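Local coordinates for protein serine--tRNA ligase, cytoplasmic (Candida albicans, PDB 3QNE) that attaches serine to its cognate tRNA in two steps, first activating the amino acid with ATP as seryl-adenylate and then transferring it to the acceptor end, at residues Gln120-Asn125 and Val337-Gly342; Val173-Tyr178 and Arg294-Glu299; Glu302-Thr307 and Val398-Ser403; Glu308-Trp313 and Glu394-His399. All coordinates share one frame; numbering follows the deposited sequence.

Contact 1. Residues Gln120-Asn125 and Val337-Gly342; sequences QDEENN and VGIVSG
N125 and V340 carry the packed half of this contact, where the loop leading into strand 126-131 meets the chain as it leaves strand 334-338. The amide oxygen N125 OD1 accepts from V340 N at 3.1 Å, a bond well off straight (144° at the hydrogen) with the donor tilted from the carbonyl plane. The same oxygen rests 3.4 Å from V340 CG1, the two side chains crossing at about a right angle. On the other branch of the amide, N125 ND2 gives a weak bond to E122 OE1 and runs alongside I339, 3.7 Å from its CD1, so both ends of the group help set its rotation. V340 CG1 also packs against the short 3-10 turn 122-124, 3.5 Å from N124 C, and lies near D121 O just before it. That turn begins with an Asx turn, D121 OD1 accepting from E123 N. Toward solvent the contact thins out. The exposed Q120 starts away from its partner, and a bend at chi2 (-62°) brings OE1 to 3.5 Å from G342 CA. A water lies 2.6 Å from Q120 OE1 and 2.8 Å from G342 O, although other acceptors compete for its protons. Beyond the packed half, G338 pairs through its backbone with E126 of the sheet's outermost strand 126-131, while V337 and I339 lie against the neighbouring strand 350-358.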
loop_
_atom_site.group_PDB
_atom_site.type_symbol
_atom_site.label_atom_id
_atom_site.label_comp_id
_atom_site.label_asym_id
_atom_site.label_seq_id
_atom_site.Cartn_x
_atom_site.Cartn_y
_atom_site.Cartn_z
ATOM N N GLN A 120 4.434 -32.883 13.344
ATOM C CA GLN A 120 4.625 -31.494 13.746
ATOM C C GLN A 120 5.985 -30.960 13.289
ATOM O O GLN A 120 6.346 -29.821 13.575
ATOM C CB GLN A 120 4.542 -31.384 15.262
ATOM C CG GLN A 120 3.297 -31.997 15.842
ATOM C CD GLN A 120 2.056 -31.301 15.347
ATOM O OE1 GLN A 120 1.955 -30.073 15.393
ATOM N NE2 GLN A 120 1.107 -32.081 14.853
ATOM N N ASP A 121 6.736 -31.779 12.568
ATOM C CA ASP A 121 8.139 -31.459 12.299
ATOM C C ASP A 121 8.390 -31.433 10.794
ATOM O O ASP A 121 8.269 -32.445 10.111
ATOM C CB ASP A 121 9.016 -32.489 13.020
ATOM C CG ASP A 121 10.523 -32.320 12.746
ATOM O OD1 ASP A 121 10.965 -31.312 12.134
ATOM O OD2 ASP A 121 11.272 -33.225 13.174
ATOM N N GLU A 122 8.721 -30.253 10.284
ATOM C CA GLU A 122 8.911 -30.033 8.852
ATOM C C GLU A 122 10.015 -30.885 8.232
ATOM O O GLU A 122 10.080 -31.036 7.009
ATOM C CB GLU A 122 9.212 -28.561 8.589
ATOM C CG GLU A 122 8.001 -27.699 8.430
ATOM C CD GLU A 122 8.360 -26.381 7.785
ATOM O OE1 GLU A 122 8.146 -26.235 6.547
ATOM O OE2 GLU A 122 8.890 -25.512 8.520
ATOM N N GLU A 123 10.886 -31.442 9.061
ATOM C CA GLU A 123 11.868 -32.404 8.556
ATOM C C GLU A 123 11.161 -33.551 7.830
ATOM O O GLU A 123 11.752 -34.218 6.978
ATOM C CB GLU A 123 12.713 -32.977 9.699
ATOM C CG GLU A 123 13.652 -31.980 10.349
ATOM C CD GLU A 123 14.804 -31.589 9.441
ATOM O OE1 GLU A 123 15.093 -30.377 9.342
ATOM O OE2 GLU A 123 15.421 -32.493 8.830
ATOM N N ASN A 124 9.898 -33.786 8.183
ATOM C CA ASN A 124 9.129 -34.861 7.569
ATOM C C ASN A 124 8.286 -34.448 6.362
ATOM O O ASN A 124 7.478 -35.229 5.884
ATOM C CB ASN A 124 8.248 -35.542 8.621
ATOM C CG ASN A 124 9.077 -36.149 9.762
ATOM O OD1 ASN A 124 10.051 -36.841 9.523
ATOM N ND2 ASN A 124 8.708 -35.845 10.997
ATOM N N ASN A 125 8.453 -33.213 5.893
ATOM C CA ASN A 125 7.788 -32.760 4.671
ATOM C C ASN A 125 7.996 -33.787 3.561
ATOM O O ASN A 125 9.075 -34.358 3.444
ATOM C CB ASN A 125 8.366 -31.422 4.193
ATOM C CG ASN A 125 7.840 -30.222 4.964
ATOM O OD1 ASN A 125 6.925 -30.326 5.781
ATOM N ND2 ASN A 125 8.416 -29.057 4.677
ATOM N N VAL A 337 7.527 -29.600 -2.110
ATOM C CA VAL A 337 7.402 -30.371 -0.872
ATOM C C VAL A 337 5.946 -30.332 -0.351
ATOM O O VAL A 337 5.265 -29.321 -0.474
ATOM C CB VAL A 337 8.377 -29.864 0.218
ATOM C CG1 VAL A 337 9.844 -30.048 -0.231
ATOM C CG2 VAL A 337 8.145 -28.405 0.514
ATOM N N GLY A 338 5.476 -31.443 0.208
ATOM C CA GLY A 338 4.150 -31.500 0.790
ATOM C C GLY A 338 4.284 -31.185 2.271
ATOM O O GLY A 338 4.897 -31.943 3.029
ATOM N N ILE A 339 3.712 -30.060 2.679
ATOM C CA ILE A 339 3.859 -29.549 4.038
ATOM C C ILE A 339 3.180 -30.449 5.076
ATOM O O ILE A 339 2.035 -30.887 4.872
ATOM C CB ILE A 339 3.286 -28.114 4.131
ATOM C CG1 ILE A 339 4.015 -27.188 3.156
ATOM C CG2 ILE A 339 3.384 -27.576 5.552
ATOM C CD1 ILE A 339 5.543 -27.069 3.440
ATOM N N VAL A 340 3.859 -30.684 6.200
ATOM C CA VAL A 340 3.318 -31.577 7.237
ATOM C C VAL A 340 2.061 -30.994 7.901
ATOM O O VAL A 340 1.869 -29.756 7.941
ATOM C CB VAL A 340 4.357 -31.923 8.352
ATOM C CG1 VAL A 340 5.564 -32.735 7.785
ATOM C CG2 VAL A 340 4.834 -30.663 9.045
ATOM N N SER A 341 1.233 -31.878 8.452
ATOM C CA SER A 341 -0.060 -31.467 9.032
ATOM C C SER A 341 0.058 -30.359 10.068
ATOM O O SER A 341 -0.760 -29.446 10.097
ATOM C CB SER A 341 -0.783 -32.653 9.663
ATOM O OG SER A 341 0.033 -33.325 10.623
ATOM N N GLY A 342 1.077 -30.450 10.919
ATOM C CA GLY A 342 1.235 -29.526 12.025
ATOM C C GLY A 342 1.590 -28.119 11.593
ATOM O O GLY A 342 1.539 -27.189 12.398
HETATM O O HOH W 1 2.524 -27.590 14.982
#

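Contact 2. Residues Val173-Tyr178 and Arg294-Glu299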
loop_
_atom_site.group_PDB
_atom_site.type_symbol
_atom_site.label_atom_id
_atom_site.label_comp_id
_atom_site.label_asym_id
_atom_site.label_seq_id
_atom_site.Cartn_x
_atom_site.Cartn_y
_atom_site.Cartn_z
ATOM N N VAL A 173 11.695 4.423 6.697
ATOM C CA VAL A 173 10.554 3.642 7.188
ATOM C C VAL A 173 10.924 2.602 8.244
ATOM O O VAL A 173 10.066 1.877 8.725
ATOM C CB VAL A 173 9.769 2.968 6.022
ATOM C CG1 VAL A 173 10.644 2.018 5.261
ATOM C CG2 VAL A 173 8.540 2.233 6.537
ATOM N N GLY A 174 12.198 2.530 8.613
ATOM C CA GLY A 174 12.598 1.627 9.679
ATOM C C GLY A 174 12.917 0.220 9.196
ATOM O O GLY A 174 13.321 0.010 8.044
ATOM N N HIS A 175 12.716 -0.737 10.094
ATOM C CA HIS A 175 13.122 -2.139 9.932
ATOM C C HIS A 175 12.888 -2.736 8.536
ATOM O O HIS A 175 11.752 -2.864 8.100
ATOM C CB HIS A 175 12.364 -2.960 10.989
ATOM C CG HIS A 175 12.791 -4.389 11.089
ATOM N ND1 HIS A 175 11.933 -5.438 10.826
ATOM C CD2 HIS A 175 13.967 -4.948 11.463
ATOM C CE1 HIS A 175 12.570 -6.581 11.010
ATOM N NE2 HIS A 175 13.806 -6.313 11.398
ATOM N N ARG A 176 13.964 -3.130 7.850
ATOM C CA ARG A 176 13.866 -3.799 6.543
ATOM C C ARG A 176 13.322 -2.880 5.444
ATOM O O ARG A 176 12.917 -3.358 4.379
ATOM C CB ARG A 176 12.955 -5.028 6.601
ATOM C CG ARG A 176 13.286 -6.045 7.684
ATOM C CD ARG A 176 14.501 -6.878 7.332
ATOM N NE ARG A 176 14.829 -7.800 8.421
ATOM C CZ ARG A 176 14.616 -9.114 8.392
ATOM N NH1 ARG A 176 14.084 -9.685 7.316
ATOM N NH2 ARG A 176 14.946 -9.863 9.440
ATOM N N GLY A 177 13.270 -1.580 5.705
ATOM C CA GLY A 177 12.799 -0.654 4.676
ATOM C C GLY A 177 13.709 -0.618 3.460
ATOM O O GLY A 177 14.900 -0.799 3.597
ATOM N N TYR A 178 13.161 -0.362 2.268
ATOM C CA TYR A 178 13.995 -0.307 1.070
ATOM C C TYR A 178 13.348 0.494 -0.047
ATOM O O TYR A 178 12.112 0.556 -0.152
ATOM C CB TYR A 178 14.323 -1.736 0.570
ATOM C CG TYR A 178 13.105 -2.503 0.070
ATOM C CD1 TYR A 178 12.802 -2.551 -1.279
ATOM C CD2 TYR A 178 12.271 -3.200 0.960
ATOM C CE1 TYR A 178 11.678 -3.258 -1.752
ATOM C CE2 TYR A 178 11.142 -3.884 0.508
ATOM C CZ TYR A 178 10.850 -3.910 -0.849
ATOM O OH TYR A 178 9.736 -4.589 -1.305
ATOM N N ARG A 294 13.048 -11.103 2.786
ATOM C CA ARG A 294 12.021 -11.095 3.828
ATOM C C ARG A 294 11.800 -9.670 4.332
ATOM O O ARG A 294 12.591 -9.125 5.094
ATOM C CB ARG A 294 12.355 -12.059 4.969
ATOM C CG ARG A 294 11.159 -12.312 5.909
ATOM C CD ARG A 294 11.300 -13.610 6.719
ATOM N NE ARG A 294 10.713 -14.776 6.048
ATOM C CZ ARG A 294 11.414 -15.784 5.527
ATOM N NH1 ARG A 294 12.741 -15.779 5.590
ATOM N NH2 ARG A 294 10.786 -16.799 4.944
ATOM N N VAL A 295 10.741 -9.050 3.843
ATOM C CA VAL A 295 10.521 -7.642 4.113
ATOM C C VAL A 295 9.058 -7.426 4.494
ATOM O O VAL A 295 8.241 -8.343 4.374
ATOM C CB VAL A 295 10.878 -6.803 2.874
ATOM C CG1 VAL A 295 12.399 -6.765 2.657
ATOM C CG2 VAL A 295 10.184 -7.386 1.644
ATOM N N HIS A 296 8.717 -6.214 4.928
ATOM C CA HIS A 296 7.360 -5.949 5.412
ATOM C C HIS A 296 6.404 -5.628 4.258
ATOM O O HIS A 296 5.203 -5.764 4.404
ATOM C CB HIS A 296 7.375 -4.793 6.404
ATOM C CG HIS A 296 8.089 -5.108 7.683
ATOM N ND1 HIS A 296 7.562 -5.943 8.645
ATOM C CD2 HIS A 296 9.303 -4.718 8.147
ATOM C CE1 HIS A 296 8.419 -6.052 9.652
ATOM N NE2 HIS A 296 9.475 -5.306 9.378
ATOM N N ALA A 297 6.942 -5.187 3.122
ATOM C CA ALA A 297 6.107 -4.759 1.990
ATOM C C ALA A 297 6.710 -5.261 0.681
ATOM O O ALA A 297 7.897 -5.093 0.432
ATOM C CB ALA A 297 5.949 -3.210 1.964
ATOM N N PHE A 298 5.892 -5.888 -0.148
ATOM C CA PHE A 298 6.381 -6.489 -1.380
ATOM C C PHE A 298 5.174 -6.729 -2.282
ATOM O O PHE A 298 4.023 -6.555 -1.841
ATOM C CB PHE A 298 7.111 -7.817 -1.081
ATOM C CG PHE A 298 6.280 -8.797 -0.288
ATOM C CD1 PHE A 298 5.409 -9.670 -0.926
ATOM C CD2 PHE A 298 6.354 -8.830 1.102
ATOM C CE1 PHE A 298 4.634 -10.570 -0.190
ATOM C CE2 PHE A 298 5.586 -9.722 1.845
ATOM C CZ PHE A 298 4.722 -10.593 1.202
ATOM N N GLU A 299 5.428 -7.090 -3.536
ATOM C CA GLU A 299 4.329 -7.364 -4.494
ATOM C C GLU A 299 4.203 -8.862 -4.755
ATOM O O GLU A 299 5.180 -9.617 -4.632
ATOM C CB GLU A 299 4.520 -6.616 -5.824
ATOM C CG GLU A 299 4.276 -5.113 -5.718
ATOM C CD GLU A 299 5.356 -4.432 -4.885
ATOM O OE1 GLU A 299 6.530 -4.482 -5.297
ATOM O OE2 GLU A 299 5.041 -3.861 -3.823
HETATM O O HOH W 2 10.091 -3.785 4.274
#
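R176 CA comes within 5.6 Å of V295 CA, where a type II beta turn spanning G174-G177 meets the chain entering strand 297-307, the second strand of the class II motif 2 hairpin. Two histidines meet rim to rim, H175 ND1 and H296 NE2 sharing a 2.9 Å hydrogen bond with their ring planes at 57°; H296 ND1 is bonded in turn to the carbonyl of R279. The R176 chain, bent at chi2 (-76°), passes its CG over one face of the H175 ring and brings NH1 to R294 O at 2.7 Å, the acceptor lying in the guanidinium plane. One water joins R176 O to H296 N. V295, probably part of the ATP site as in relatives, packs its CB 3.8 Å from Y178 CE2, the two side chains crossing at about a right angle. Beyond that ring the Y178 hydroxyl, also weakly bonded to E409, donates to A297, with OH and the carbonyl O 2.6 Å apart.

Contact 3. Residues Glu302-Thr307 and Val398-Ser403; sequences EQFVLT and VHCLNS
F304 and N402 form a non-hydrogen-bonded pair in an antiparallel ladder at the heart of the class II synthetase sheet, where the second motif 2 strand (297-307) lies beside the motif 3 strand (399-407). Six backbone bonds join Q303 with S403, V305 with L401 and T307 with H399. The F304 ring and N402 amide planes are 7° apart, yet the side chains cross at a slant, F304 CD1 near N402 CB. F304 swings its ring across the partner strand because chi1 of -175° sets CG opposite the backbone N, leaving CD1 3.5 Å from L401 O and CZ 3.9 Å from C400 CB. The sulfur C400 SG sits obliquely to that ring and touches the methyl L306 CD2 at 3.4 Å, so F304, L306 and C400 form an apolar patch on this face; helix 248-254 packs on its F304 end. E302, probably a ligand of serine as in relatives, turns its carboxylate to within 21° of the N402 amide plane, OE2 and N402 OD1 being 3.7 Å apart. The opposite face, with Q303, V305, T307, L401 and S403, lies toward helix 312-329. There Q303 runs extended beside S403 and gives its NE2 to M319 O of that helix, while V305 and L401 pack on M319. Farther along, T307 and L401 cross at about a right angle, T307 CG2 lying 3.8 Å from L401 CD1.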
loop_
_atom_site.group_PDB
_atom_site.type_symbol
_atom_site.label_atom_id
_atom_site.label_comp_id
_atom_site.label_asym_id
_atom_site.label_seq_id
_atom_site.Cartn_x
_atom_site.Cartn_y
_atom_site.Cartn_z
ATOM N N GLU A 302 -0.729 -13.705 -7.603
ATOM C CA GLU A 302 -1.334 -14.839 -6.925
ATOM C C GLU A 302 -2.321 -15.544 -7.860
ATOM O O GLU A 302 -3.065 -14.893 -8.584
ATOM C CB GLU A 302 -2.100 -14.310 -5.710
ATOM C CG GLU A 302 -2.632 -15.380 -4.814
ATOM C CD GLU A 302 -1.601 -15.871 -3.818
ATOM O OE1 GLU A 302 -0.466 -15.373 -3.840
ATOM O OE2 GLU A 302 -1.938 -16.748 -3.002
ATOM N N GLN A 303 -2.322 -16.870 -7.873
ATOM C CA GLN A 303 -3.420 -17.581 -8.510
ATOM C C GLN A 303 -4.545 -17.736 -7.493
ATOM O O GLN A 303 -4.309 -18.161 -6.365
ATOM C CB GLN A 303 -2.987 -18.975 -8.951
ATOM C CG GLN A 303 -1.790 -19.051 -9.881
ATOM C CD GLN A 303 -1.420 -20.509 -10.155
ATOM O OE1 GLN A 303 -2.242 -21.287 -10.639
ATOM N NE2 GLN A 303 -0.193 -20.885 -9.821
ATOM N N PHE A 304 -5.771 -17.406 -7.876
ATOM C CA PHE A 304 -6.904 -17.704 -7.004
ATOM C C PHE A 304 -8.021 -18.320 -7.834
ATOM O O PHE A 304 -8.463 -17.743 -8.834
ATOM C CB PHE A 304 -7.433 -16.474 -6.256
ATOM C CG PHE A 304 -8.526 -16.815 -5.272
ATOM C CD1 PHE A 304 -8.211 -17.240 -3.993
ATOM C CD2 PHE A 304 -9.856 -16.792 -5.655
ATOM C CE1 PHE A 304 -9.215 -17.595 -3.090
ATOM C CE2 PHE A 304 -10.868 -17.137 -4.756
ATOM C CZ PHE A 304 -10.545 -17.552 -3.483
ATOM N N VAL A 305 -8.474 -19.494 -7.421
ATOM C CA VAL A 305 -9.397 -20.269 -8.239
ATOM C C VAL A 305 -10.559 -20.782 -7.408
ATOM O O VAL A 305 -10.369 -21.280 -6.292
ATOM C CB VAL A 305 -8.701 -21.477 -8.885
ATOM C CG1 VAL A 305 -9.698 -22.260 -9.763
ATOM C CG2 VAL A 305 -7.489 -21.017 -9.711
ATOM N N LEU A 306 -11.755 -20.665 -7.971
ATOM C CA LEU A 306 -12.949 -21.285 -7.421
ATOM C C LEU A 306 -13.350 -22.435 -8.341
ATOM O O LEU A 306 -13.362 -22.273 -9.564
ATOM C CB LEU A 306 -14.088 -20.261 -7.375
ATOM C CG LEU A 306 -13.856 -18.970 -6.594
ATOM C CD1 LEU A 306 -15.183 -18.217 -6.482
ATOM C CD2 LEU A 306 -13.336 -19.329 -5.199
ATOM N N THR A 307 -13.668 -23.586 -7.752
ATOM C CA THR A 307 -14.113 -24.745 -8.505
ATOM C C THR A 307 -15.294 -25.425 -7.829
ATOM O O THR A 307 -15.610 -25.141 -6.668
ATOM C CB THR A 307 -12.994 -25.842 -8.600
ATOM O OG1 THR A 307 -12.872 -26.519 -7.339
ATOM C CG2 THR A 307 -11.656 -25.219 -8.915
ATOM N N VAL A 398 -18.633 -23.517 -3.206
ATOM C CA VAL A 398 -17.503 -23.749 -4.106
ATOM C C VAL A 398 -16.297 -24.178 -3.279
ATOM O O VAL A 398 -16.274 -24.016 -2.051
ATOM C CB VAL A 398 -17.104 -22.467 -4.888
ATOM C CG1 VAL A 398 -18.213 -22.019 -5.837
ATOM C CG2 VAL A 398 -16.734 -21.348 -3.924
ATOM N N HIS A 399 -15.280 -24.714 -3.943
ATOM C CA HIS A 399 -14.000 -24.841 -3.279
ATOM C C HIS A 399 -13.109 -23.702 -3.735
ATOM O O HIS A 399 -13.199 -23.279 -4.882
ATOM C CB HIS A 399 -13.348 -26.193 -3.590
ATOM C CG HIS A 399 -13.926 -27.328 -2.812
ATOM N ND1 HIS A 399 -13.321 -28.560 -2.733
ATOM C CD2 HIS A 399 -15.073 -27.421 -2.082
ATOM C CE1 HIS A 399 -14.059 -29.367 -1.986
ATOM N NE2 HIS A 399 -15.118 -28.700 -1.574
ATOM N N CYS A 400 -12.263 -23.226 -2.821
ATOM C CA CYS A 400 -11.319 -22.139 -3.058
ATOM C C CYS A 400 -9.893 -22.643 -2.928
ATOM O O CYS A 400 -9.521 -23.309 -1.951
ATOM C CB CYS A 400 -11.484 -21.018 -2.031
ATOM S SG CYS A 400 -13.178 -20.413 -1.933
ATOM N N LEU A 401 -9.097 -22.299 -3.916
ATOM C CA LEU A 401 -7.694 -22.677 -3.901
ATOM C C LEU A 401 -6.883 -21.434 -4.179
ATOM O O LEU A 401 -7.331 -20.541 -4.902
ATOM C CB LEU A 401 -7.410 -23.717 -4.974
ATOM C CG LEU A 401 -8.183 -25.034 -4.954
ATOM C CD1 LEU A 401 -9.306 -24.962 -5.978
ATOM C CD2 LEU A 401 -7.210 -26.199 -5.302
ATOM N N ASN A 402 -5.685 -21.384 -3.611
ATOM C CA ASN A 402 -4.791 -20.272 -3.850
ATOM C C ASN A 402 -3.359 -20.786 -3.987
ATOM O O ASN A 402 -2.953 -21.751 -3.304
ATOM C CB ASN A 402 -4.903 -19.253 -2.724
ATOM C CG ASN A 402 -4.345 -19.777 -1.422
ATOM O OD1 ASN A 402 -3.134 -19.739 -1.200
ATOM N ND2 ASN A 402 -5.217 -20.278 -0.556
ATOM N N SER A 403 -2.609 -20.168 -4.888
ATOM C CA SER A 403 -1.199 -20.531 -5.099
ATOM C C SER A 403 -0.420 -19.321 -5.584
ATOM O O SER A 403 -0.808 -18.678 -6.566
ATOM C CB SER A 403 -1.072 -21.651 -6.133
ATOM O OG SER A 403 0.298 -21.979 -6.388
#

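Contact 4. Residues Glu308-Trp313 and Glu394-His399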
loop_
_atom_site.group_PDB
_atom_site.type_symbol
_atom_site.label_atom_id
_atom_site.label_comp_id
_atom_site.label_asym_id
_atom_site.label_seq_id
_atom_site.Cartn_x
_atom_site.Cartn_y
_atom_site.Cartn_z
ATOM N N GLU A 308 -15.919 -26.348 -8.561
ATOM C CA GLU A 308 -16.839 -27.302 -7.951
ATOM C C GLU A 308 -16.083 -28.177 -6.960
ATOM O O GLU A 308 -14.908 -28.521 -7.190
ATOM C CB GLU A 308 -17.470 -28.199 -9.010
ATOM C CG GLU A 308 -18.166 -27.433 -10.116
ATOM C CD GLU A 308 -18.928 -28.364 -11.029
ATOM O OE1 GLU A 308 -19.664 -29.217 -10.499
ATOM O OE2 GLU A 308 -18.781 -28.260 -12.263
ATOM N N PRO A 309 -16.755 -28.553 -5.865
ATOM C CA PRO A 309 -16.122 -29.350 -4.815
ATOM C C PRO A 309 -15.480 -30.610 -5.402
ATOM O O PRO A 309 -14.376 -30.993 -5.014
ATOM C CB PRO A 309 -17.301 -29.724 -3.905
ATOM C CG PRO A 309 -18.283 -28.625 -4.096
ATOM C CD PRO A 309 -18.144 -28.177 -5.524
ATOM N N GLU A 310 -16.157 -31.212 -6.371
ATOM C CA GLU A 310 -15.712 -32.473 -6.951
ATOM C C GLU A 310 -14.425 -32.295 -7.761
ATOM O O GLU A 310 -13.734 -33.256 -8.066
ATOM C CB GLU A 310 -16.829 -33.060 -7.823
ATOM C CG GLU A 310 -18.132 -33.383 -7.052
ATOM C CD GLU A 310 -19.070 -32.169 -6.811
ATOM O OE1 GLU A 310 -18.756 -31.027 -7.229
ATOM O OE2 GLU A 310 -20.145 -32.367 -6.194
ATOM N N LYS A 311 -14.082 -31.054 -8.081
ATOM C CA LYS A 311 -12.973 -30.814 -9.003
ATOM C C LYS A 311 -11.738 -30.146 -8.408
ATOM O O LYS A 311 -10.756 -29.906 -9.125
ATOM C CB LYS A 311 -13.464 -29.988 -10.194
ATOM C CG LYS A 311 -14.354 -30.740 -11.176
ATOM C CD LYS A 311 -14.813 -29.778 -12.248
ATOM C CE LYS A 311 -15.625 -30.457 -13.316
ATOM N NZ LYS A 311 -16.154 -29.429 -14.259
ATOM N N SER A 312 -11.784 -29.833 -7.115
ATOM C CA SER A 312 -10.736 -29.013 -6.521
ATOM C C SER A 312 -9.384 -29.737 -6.468
ATOM O O SER A 312 -8.332 -29.097 -6.571
ATOM C CB SER A 312 -11.134 -28.501 -5.126
ATOM O OG SER A 312 -11.299 -29.570 -4.217
ATOM N N TRP A 313 -9.396 -31.059 -6.307
ATOM C CA TRP A 313 -8.119 -31.783 -6.170
ATOM C C TRP A 313 -7.357 -31.803 -7.481
ATOM O O TRP A 313 -6.144 -31.612 -7.517
ATOM C CB TRP A 313 -8.331 -33.188 -5.569
ATOM C CG TRP A 313 -8.855 -33.037 -4.188
ATOM C CD1 TRP A 313 -10.119 -33.302 -3.749
ATOM C CD2 TRP A 313 -8.150 -32.467 -3.079
ATOM N NE1 TRP A 313 -10.233 -32.959 -2.419
ATOM C CE2 TRP A 313 -9.038 -32.441 -1.989
ATOM C CE3 TRP A 313 -6.850 -31.972 -2.908
ATOM C CZ2 TRP A 313 -8.665 -31.950 -0.730
ATOM C CZ3 TRP A 313 -6.482 -31.477 -1.657
ATOM C CH2 TRP A 313 -7.381 -31.487 -0.584
ATOM N N GLU A 394 -25.999 -29.517 4.506
ATOM C CA GLU A 394 -27.007 -28.718 3.810
ATOM C C GLU A 394 -26.441 -28.045 2.554
ATOM O O GLU A 394 -26.164 -28.721 1.561
ATOM C CB GLU A 394 -27.623 -27.681 4.751
ATOM N N LYS A 395 -26.268 -26.722 2.604
ATOM C CA LYS A 395 -25.805 -25.944 1.444
ATOM C C LYS A 395 -24.481 -26.459 0.856
ATOM O O LYS A 395 -23.613 -26.956 1.581
ATOM C CB LYS A 395 -25.629 -24.473 1.801
ATOM C CG LYS A 395 -26.779 -23.816 2.546
ATOM C CD LYS A 395 -26.577 -22.304 2.492
ATOM C CE LYS A 395 -27.505 -21.542 3.427
ATOM N NZ LYS A 395 -27.366 -20.057 3.242
ATOM N N LYS A 396 -24.336 -26.329 -0.459
ATOM C CA LYS A 396 -23.099 -26.691 -1.138
ATOM C C LYS A 396 -22.390 -25.409 -1.586
ATOM O O LYS A 396 -23.001 -24.522 -2.183
ATOM C CB LYS A 396 -23.369 -27.605 -2.330
ATOM C CG LYS A 396 -22.118 -28.115 -3.019
ATOM C CD LYS A 396 -22.442 -29.115 -4.135
ATOM C CE LYS A 396 -23.302 -28.477 -5.220
ATOM N NZ LYS A 396 -23.167 -29.128 -6.560
ATOM N N TYR A 397 -21.104 -25.329 -1.277
ATOM C CA TYR A 397 -20.291 -24.150 -1.530
ATOM C C TYR A 397 -19.176 -24.520 -2.514
ATOM O O TYR A 397 -18.816 -25.701 -2.642
ATOM C CB TYR A 397 -19.666 -23.671 -0.213
ATOM C CG TYR A 397 -20.696 -23.200 0.788
ATOM C CD1 TYR A 397 -21.326 -21.972 0.630
ATOM C CD2 TYR A 397 -21.063 -23.997 1.874
ATOM C CE1 TYR A 397 -22.281 -21.539 1.531
ATOM C CE2 TYR A 397 -22.017 -23.578 2.780
ATOM C CZ TYR A 397 -22.624 -22.339 2.601
ATOM O OH TYR A 397 -23.586 -21.892 3.482
ATOM N N VAL A 398 -18.633 -23.517 -3.206
ATOM C CA VAL A 398 -17.503 -23.749 -4.106
ATOM C C VAL A 398 -16.297 -24.178 -3.279
ATOM O O VAL A 398 -16.274 -24.016 -2.051
ATOM C CB VAL A 398 -17.104 -22.467 -4.888
ATOM C CG1 VAL A 398 -18.213 -22.019 -5.837
ATOM C CG2 VAL A 398 -16.734 -21.348 -3.924
ATOM N N HIS A 399 -15.280 -24.714 -3.943
ATOM C CA HIS A 399 -14.000 -24.841 -3.279
ATOM C C HIS A 399 -13.109 -23.702 -3.735
ATOM O O HIS A 399 -13.199 -23.279 -4.882
ATOM C CB HIS A 399 -13.348 -26.193 -3.590
ATOM C CG HIS A 399 -13.926 -27.328 -2.812
ATOM N ND1 HIS A 399 -13.321 -28.560 -2.733
ATOM C CD2 HIS A 399 -15.073 -27.421 -2.082
ATOM C CE1 HIS A 399 -14.059 -29.367 -1.986
ATOM N NE2 HIS A 399 -15.118 -28.700 -1.574
HETATM O O HOH W 3 -21.026 -28.879 -8.398
#
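P309 and H399 meet in a CH-pi contact where the turn between the second motif 2 strand and helix 312-329 packs on the lead-in to the motif 3 strand of the class II core. P309 CA sits 3.3 Å from the centroid of the H399 imidazole and only 4° off its normal. Traced outward, H399 CB first meets S312 CB at 3.5 Å. A chi1 of -78° turns CG away from the carbonyl carbon to the side of the backbone N, laying the ring flat beneath P309 with ND1 at S312. At the ring edge, ND1 shares a 2.7 Å hydrogen bond with S312 OG, which lies in the ring plane and also accepts from N372 ND2, so this hydroxyl at the start of the helix ties two strands to it. CD2 passes beneath CA and CB of P309, and CE1 comes 3.5 Å from P309 O. The tip, NE2, lies 3.4 Å from P309 CB. Farther round the proline, CG presses on Y397 O at 3.3 Å and on the aliphatic K396 CG at 4.0 Å. Across the contact K396 does not touch E308 or E310 directly: a water donates to E308 OE1 and, weakly, to E310 OE1, and accepts from K396, 2.8 Å from its NZ.

In the fold
Contact 3 is the buried core, two neighbouring strands zipped by regular backbone bonds with apolar packing. Contact 4 continues from it without a break, sharing V398 and H399; there the ladder gives way to a proline-imidazole contact and a water-bridged charge cluster. Contact 2 lies at the opposite end of strand 297-307, about 27 Å between centres from contact 3, and is a surface contact made mostly of side-chain polar bonds. Contact 1, partly buried, reaches the same sheet near its outermost strand 126-131 and relies on one amide and a valine. Contacts 2 and 4 lie on opposite sides of the chain's centre.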